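Local coordinates for protein Uly1 (Catenovulum maritimum, PDB 7DRQ) that probably cleaves the algal polysaccharide ulvan, as a calcium-binding lyase of polysaccharide lyase family 24 with a beta-propeller-type fold, at residues 5-10 and 440-445; 77-80 and 85-88; 314-317 and 323-326. One frame throughout, in Å; residues are numbered along the deposited sequence.

Interaction 1: residues 5-10 and 440-445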
# COMPACT_ATOMS: atom_id res chain seq x y z
N GLU A 5 -17.79 -10.11 -14.40
CA GLU A 5 -18.80 -10.96 -13.79
C GLU A 5 -19.77 -10.21 -12.89
O GLU A 5 -20.96 -10.55 -12.85
CB GLU A 5 -18.15 -12.07 -12.97
CG GLU A 5 -17.33 -13.03 -13.81
CD GLU A 5 -16.91 -14.26 -13.04
OE1 GLU A 5 -16.77 -14.18 -11.80
OE2 GLU A 5 -16.73 -15.32 -13.68
N HIS A 6 -19.30 -9.21 -12.14
CA HIS A 6 -20.14 -8.51 -11.18
C HIS A 6 -19.72 -7.05 -11.10
O HIS A 6 -18.54 -6.72 -11.22
CB HIS A 6 -20.04 -9.15 -9.79
CG HIS A 6 -20.49 -10.58 -9.75
ND1 HIS A 6 -19.60 -11.64 -9.75
CD2 HIS A 6 -21.73 -11.13 -9.74
CE1 HIS A 6 -20.28 -12.78 -9.73
NE2 HIS A 6 -21.57 -12.50 -9.73
N GLU A 7 -20.71 -6.18 -10.88
CA GLU A 7 -20.46 -4.75 -10.67
C GLU A 7 -21.37 -4.30 -9.54
O GLU A 7 -22.59 -4.41 -9.65
CB GLU A 7 -20.71 -3.96 -11.94
CG GLU A 7 -20.43 -2.48 -11.80
CD GLU A 7 -20.06 -1.84 -13.11
OE1 GLU A 7 -19.35 -0.83 -13.07
OE2 GLU A 7 -20.50 -2.36 -14.18
N ILE A 8 -20.78 -3.81 -8.45
CA ILE A 8 -21.47 -3.61 -7.18
C ILE A 8 -21.18 -2.20 -6.68
O ILE A 8 -20.02 -1.82 -6.53
CB ILE A 8 -21.00 -4.64 -6.13
CG1 ILE A 8 -21.21 -6.07 -6.64
CG2 ILE A 8 -21.72 -4.43 -4.80
CD1 ILE A 8 -19.92 -6.84 -6.77
N LYS A 9 -22.22 -1.44 -6.38
CA LYS A 9 -21.98 -0.14 -5.78
C LYS A 9 -21.62 -0.33 -4.31
O LYS A 9 -22.26 -1.10 -3.59
CB LYS A 9 -23.20 0.78 -5.93
CG LYS A 9 -23.00 2.13 -5.27
CD LYS A 9 -24.01 3.16 -5.80
CE LYS A 9 -25.30 3.14 -5.01
NZ LYS A 9 -26.26 4.19 -5.52
N VAL A 10 -20.56 0.34 -3.88
CA VAL A 10 -20.17 0.25 -2.48
C VAL A 10 -20.80 1.36 -1.67
O VAL A 10 -21.43 1.12 -0.63
CB VAL A 10 -18.64 0.24 -2.36
CG1 VAL A 10 -18.22 0.19 -0.88
CG2 VAL A 10 -18.07 -0.94 -3.13
N GLY A 440 -19.95 3.25 -23.52
CA GLY A 440 -21.23 3.29 -22.83
C GLY A 440 -21.21 2.76 -21.41
O GLY A 440 -22.20 2.92 -20.69
N SER A 441 -20.12 2.12 -20.99
CA SER A 441 -19.96 1.72 -19.60
C SER A 441 -19.50 2.92 -18.77
O SER A 441 -19.20 4.00 -19.29
CB SER A 441 -18.97 0.56 -19.50
OG SER A 441 -17.74 0.89 -20.11
N GLN A 442 -19.42 2.72 -17.45
CA GLN A 442 -19.11 3.82 -16.55
C GLN A 442 -17.67 4.28 -16.70
O GLN A 442 -16.79 3.56 -17.18
CB GLN A 442 -19.36 3.42 -15.10
CG GLN A 442 -20.79 3.04 -14.81
CD GLN A 442 -20.90 2.32 -13.51
OE1 GLN A 442 -21.09 1.11 -13.48
NE2 GLN A 442 -20.77 3.05 -12.41
N SER A 443 -17.41 5.50 -16.24
CA SER A 443 -16.07 6.07 -16.24
C SER A 443 -15.58 6.20 -14.80
O SER A 443 -16.32 6.67 -13.93
CB SER A 443 -16.05 7.44 -16.91
OG SER A 443 -15.93 7.28 -18.32
N PHE A 444 -14.34 5.78 -14.57
CA PHE A 444 -13.75 5.79 -13.25
C PHE A 444 -12.51 6.68 -13.24
O PHE A 444 -11.83 6.85 -14.26
CB PHE A 444 -13.42 4.36 -12.79
CG PHE A 444 -14.61 3.44 -12.82
CD1 PHE A 444 -15.55 3.48 -11.81
CD2 PHE A 444 -14.82 2.58 -13.89
CE1 PHE A 444 -16.67 2.64 -11.85
CE2 PHE A 444 -15.93 1.75 -13.94
CZ PHE A 444 -16.86 1.78 -12.91
N GLN A 445 -12.24 7.25 -12.07
CA GLN A 445 -11.21 8.24 -11.82
C GLN A 445 -9.96 7.63 -11.20
O GLN A 445 -8.85 8.18 -11.35
CB GLN A 445 -11.78 9.30 -10.87
CG GLN A 445 -10.90 10.44 -10.50
CD GLN A 445 -11.72 11.60 -9.96
OE1 GLN A 445 -12.87 11.79 -10.36
NE2 GLN A 445 -11.15 12.36 -9.04
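A small polar contact, with Glu-7 meeting Gln-442 and the rim of Phe-444, joins the first and last parts of the chain across one sheet. The arrangement is consistent with the way a propeller-like ring is closed: strand 3-15 is an outermost strand of a four-stranded antiparallel sheet whose other three strands come from the C-terminal end, and 440-445 leads into strand 444-452 at the other edge. Because two strands lie between them, the backbones stay far apart, with 10.5 Å from Glu-7 CA to Gln-442 CA, and side chains do the bridging. Glu-7 sends CG away from its own backbone N (chi1 -178°) and continues as an extended arm; Gln-442, also extended, reaches in from the opposite direction. Their carboxylate and amide planes lie 26° apart, and Glu-7 OE1 comes within 2.6 Å of Gln-442 OE1. The same Glu-7 OE1 sits in the plane of the Phe-444 ring at its edge, 3.6 Å from CZ, where the slightly positive ring hydrogens suit an oxygen. Polar support comes from two separate pairs: Gln-475 NE2 donates to Glu-7 OE1, and Gln-442 NE2 donates to Glu-462 OE2. Each carboxylate thus has an amide N-H donor, and because the polar ends are held mainly by the intervening strands, those bonds probably fix how close the two facing oxygens come.

Interaction 2: residues 77-80 and 85-88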
# COMPACT_ATOMS: atom_id res chain seq x y z
N THR A 77 -16.61 -2.29 4.91
CA THR A 77 -17.73 -2.90 4.18
C THR A 77 -17.37 -4.33 3.82
O THR A 77 -16.23 -4.62 3.42
CB THR A 77 -18.05 -2.12 2.90
OG1 THR A 77 -18.44 -0.79 3.23
CG2 THR A 77 -19.19 -2.80 2.13
N ARG A 78 -18.33 -5.24 3.97
CA ARG A 78 -18.13 -6.63 3.58
C ARG A 78 -19.20 -6.99 2.56
O ARG A 78 -20.39 -6.91 2.87
CB ARG A 78 -18.19 -7.56 4.79
CG ARG A 78 -17.87 -9.01 4.43
CD ARG A 78 -18.10 -9.94 5.63
NE ARG A 78 -19.53 -10.06 5.94
CZ ARG A 78 -20.03 -10.79 6.93
NH1 ARG A 78 -19.22 -11.49 7.73
NH2 ARG A 78 -21.34 -10.82 7.13
N TYR A 79 -18.77 -7.37 1.36
CA TYR A 79 -19.66 -7.83 0.30
C TYR A 79 -19.61 -9.36 0.25
O TYR A 79 -18.53 -9.95 0.23
CB TYR A 79 -19.25 -7.23 -1.05
CG TYR A 79 -19.92 -7.88 -2.23
CD1 TYR A 79 -21.23 -7.58 -2.56
CD2 TYR A 79 -19.25 -8.82 -3.01
CE1 TYR A 79 -21.86 -8.18 -3.63
CE2 TYR A 79 -19.88 -9.43 -4.10
CZ TYR A 79 -21.18 -9.10 -4.40
OH TYR A 79 -21.81 -9.71 -5.48
N ASN A 80 -20.79 -9.99 0.22
CA ASN A 80 -20.89 -11.44 0.17
C ASN A 80 -21.11 -11.83 -1.28
O ASN A 80 -22.16 -11.52 -1.86
CB ASN A 80 -22.03 -11.94 1.07
CG ASN A 80 -22.06 -13.46 1.20
OD1 ASN A 80 -21.67 -14.18 0.28
ND2 ASN A 80 -22.53 -13.95 2.34
N LYS A 85 -25.13 -9.33 -1.20
CA LYS A 85 -25.46 -8.33 -0.20
C LYS A 85 -24.21 -7.79 0.48
O LYS A 85 -23.17 -8.46 0.53
CB LYS A 85 -26.40 -8.91 0.86
CG LYS A 85 -27.58 -9.66 0.25
CD LYS A 85 -28.78 -8.75 0.02
CE LYS A 85 -29.74 -9.34 -1.02
NZ LYS A 85 -29.28 -9.10 -2.43
N SER A 86 -24.32 -6.57 1.01
CA SER A 86 -23.22 -5.91 1.69
C SER A 86 -23.69 -5.38 3.03
O SER A 86 -24.87 -5.04 3.21
CB SER A 86 -22.66 -4.74 0.85
OG SER A 86 -22.26 -5.19 -0.43
N VAL A 87 -22.75 -5.31 3.97
CA VAL A 87 -22.98 -4.75 5.29
C VAL A 87 -21.75 -3.91 5.65
O VAL A 87 -20.62 -4.27 5.32
CB VAL A 87 -23.23 -5.84 6.36
CG1 VAL A 87 -22.14 -6.91 6.29
CG2 VAL A 87 -23.33 -5.25 7.75
N THR A 88 -21.98 -2.78 6.31
CA THR A 88 -20.90 -1.85 6.63
C THR A 88 -20.88 -1.55 8.12
O THR A 88 -21.93 -1.49 8.77
CB THR A 88 -21.07 -0.56 5.80
OG1 THR A 88 -20.87 -0.89 4.41
CG2 THR A 88 -20.05 0.50 6.19
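Thr-77 to Asn-80 and Lys-85 to Thr-88 pair as the two arms of a beta hairpin, made of strands 73-80 and 86-91, the last two strands of a four-stranded antiparallel sheet of the kind that forms a propeller blade. The short strand axes approach to 4.7 Å and run at 167°. Backbone bonding sets the register. Arg-78 and Val-87 are a hydrogen-bonded pair, with Arg-78 N to Val-87 O at 2.8 Å and Val-87 N to Arg-78 O at 3.1 Å. Toward the turn, Asn-80 N bonds to Lys-85 O at 2.8 Å. CA-H...O contacts fill in between, the shortest from Ser-86 CA to Arg-78 O at 3.2 Å.

Hydroxyl chemistry marks the non-hydrogen-bonded pair Thr-77 and Thr-88, whose OG1 atoms lie 2.7 Å apart in a hydrogen bond that either could donate. Thr-77 OG1 is also bonded to Trp-64 NE1 on the adjoining strand, and so is gripped twice. A valine at Thr-77 would probably deprive both Thr-88 OG1 and Trp-64 NE1 of this partner.

Side-chain packing differs on the two faces. Arg-78 and Val-87 lie side by side, NH2 of Arg-78 passing 4.1 Å from CG1 of Val-87, while the guanidinium goes on to a salt bridge with Asp-162 and to the carbonyls of Ala-158 and Val-160. On the face carrying the threonines, Tyr-79 turns CG away from its backbone N (chi1 168°), which carries the ring toward Ser-86, and rotation about chi2 (78°) sets its edge there: OG of Ser-86 lies in the ring plane, 3.4 Å from Tyr-79 CD1.

Interaction 3: residues 314-317 and 323-326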
# COMPACT_ATOMS: atom_id res chain seq x y z
N ALA A 314 23.19 -15.21 -0.28
CA ALA A 314 22.71 -14.68 0.99
C ALA A 314 23.08 -13.21 1.12
O ALA A 314 24.18 -12.80 0.73
CB ALA A 314 23.31 -15.47 2.15
N ILE A 315 22.15 -12.41 1.63
CA ILE A 315 22.41 -11.01 1.89
C ILE A 315 22.48 -10.79 3.39
O ILE A 315 21.96 -11.57 4.19
CB ILE A 315 21.36 -10.07 1.24
CG1 ILE A 315 19.96 -10.34 1.80
CG2 ILE A 315 21.38 -10.25 -0.28
CD1 ILE A 315 18.96 -9.22 1.50
N THR A 316 23.18 -9.72 3.77
CA THR A 316 23.22 -9.30 5.17
C THR A 316 21.81 -9.00 5.66
O THR A 316 21.02 -8.36 4.96
CB THR A 316 24.10 -8.06 5.30
OG1 THR A 316 25.41 -8.35 4.81
CG2 THR A 316 24.20 -7.61 6.75
N MSE A 317 21.49 -9.45 6.88
CA MSE A 317 20.14 -9.29 7.42
C MSE A 317 20.22 -9.05 8.93
O MSE A 317 20.73 -9.91 9.67
CB MSE A 317 19.29 -10.52 7.10
CG MSE A 317 17.84 -10.46 7.56
SE MSE A 317 16.88 -8.96 6.73
CE MSE A 317 17.65 -9.11 4.95
N ASP A 323 23.06 -2.22 -1.99
CA ASP A 323 23.61 -2.78 -3.21
C ASP A 323 23.74 -4.30 -3.18
O ASP A 323 23.81 -4.92 -4.25
CB ASP A 323 24.98 -2.16 -3.52
CG ASP A 323 24.86 -0.76 -4.12
OD1 ASP A 323 23.72 -0.28 -4.30
OD2 ASP A 323 25.91 -0.14 -4.42
N GLU A 324 23.77 -4.93 -1.99
CA GLU A 324 23.71 -6.39 -1.94
C GLU A 324 22.52 -6.93 -2.70
O GLU A 324 22.57 -8.04 -3.24
CB GLU A 324 23.64 -6.88 -0.50
CG GLU A 324 24.84 -6.50 0.34
CD GLU A 324 24.95 -7.34 1.60
OE1 GLU A 324 24.47 -8.50 1.59
OE2 GLU A 324 25.51 -6.83 2.59
N ALA A 325 21.44 -6.16 -2.76
CA ALA A 325 20.18 -6.58 -3.38
C ALA A 325 19.95 -5.92 -4.74
O ALA A 325 18.84 -5.95 -5.26
CB ALA A 325 19.02 -6.29 -2.43
N LEU A 326 20.99 -5.32 -5.32
CA LEU A 326 20.85 -4.61 -6.59
C LEU A 326 20.32 -5.51 -7.71
O LEU A 326 20.72 -6.66 -7.84
CB LEU A 326 22.21 -4.06 -7.00
CG LEU A 326 22.25 -3.24 -8.29
CD1 LEU A 326 21.57 -1.88 -8.08
CD2 LEU A 326 23.70 -3.05 -8.74
O HOH W 1 25.26 -10.38 -0.46
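Glu-324 reaches across a surface loop to hold Thr-316 by both carboxylate oxygens, an example of one acidic side chain tying together two parts of a loop. Its conformation makes the reach possible. CG is turned away from the carbonyl carbon (chi1 -61°), and the extended chain beyond it carries the carboxylate to Thr-316, where each oxygen meets one donor. OE1 of Glu-324 takes the backbone N-H of Thr-316 at 2.8 Å, on the syn side but 29° out of the carboxylate plane. OE2 of Glu-324 accepts, through its syn lone pair, the proton of Thr-316 OG1 at 2.7 Å. That second bond depends on the threonine rotamer, chi1 -58°, which places OG1 beside its own backbone N; the two donors of one residue are then close enough together for a single carboxylate, whose rotation this pairing should restrain.

A water widens the grip, donating to Glu-324 OE1 and to Ala-314 O, 2.9 Å from each. Ile-315 lies alongside the carboxylate, its CB 3.5 Å from Glu-324 OE1, and makes an apolar contact through its CG2 branch, 4.1 Å from Glu-324 CB. The negative charge is probably balanced in part by Lys-321, whose NZ makes a salt bridge to OE2 of Glu-324.

Both segments belong to the connection between strands 307-308 and 326-328, with Glu-324 in a short 3-10 segment; Ile-315 rests on Trp-307 and on Ala-296 of strand 290-298, and Ala-325 bonds through its backbone to Tyr-295 of that same strand.

Interactions 1 and 2 lie on the same side of the molecule, their centres about 17 Å apart, in neighbouring four-stranded sheets that touch: Ile-8 CD1 packs 3.5 Å from Tyr-79 CZ. Interaction 3 is on the opposite side of the chain's centre, about 43 Å from either by centres, beside a different sheet that contains strands 290-298 and 326-328. Along the chain, interaction 1 spans nearly everything, and interactions 2 and 3 follow one another inside it, each closing a short local loop. The order suits a propeller-like ring: local hairpins and loops shape individual sheets, whereas the pairing of N- and C-terminal strands in one sheet joins the two ends.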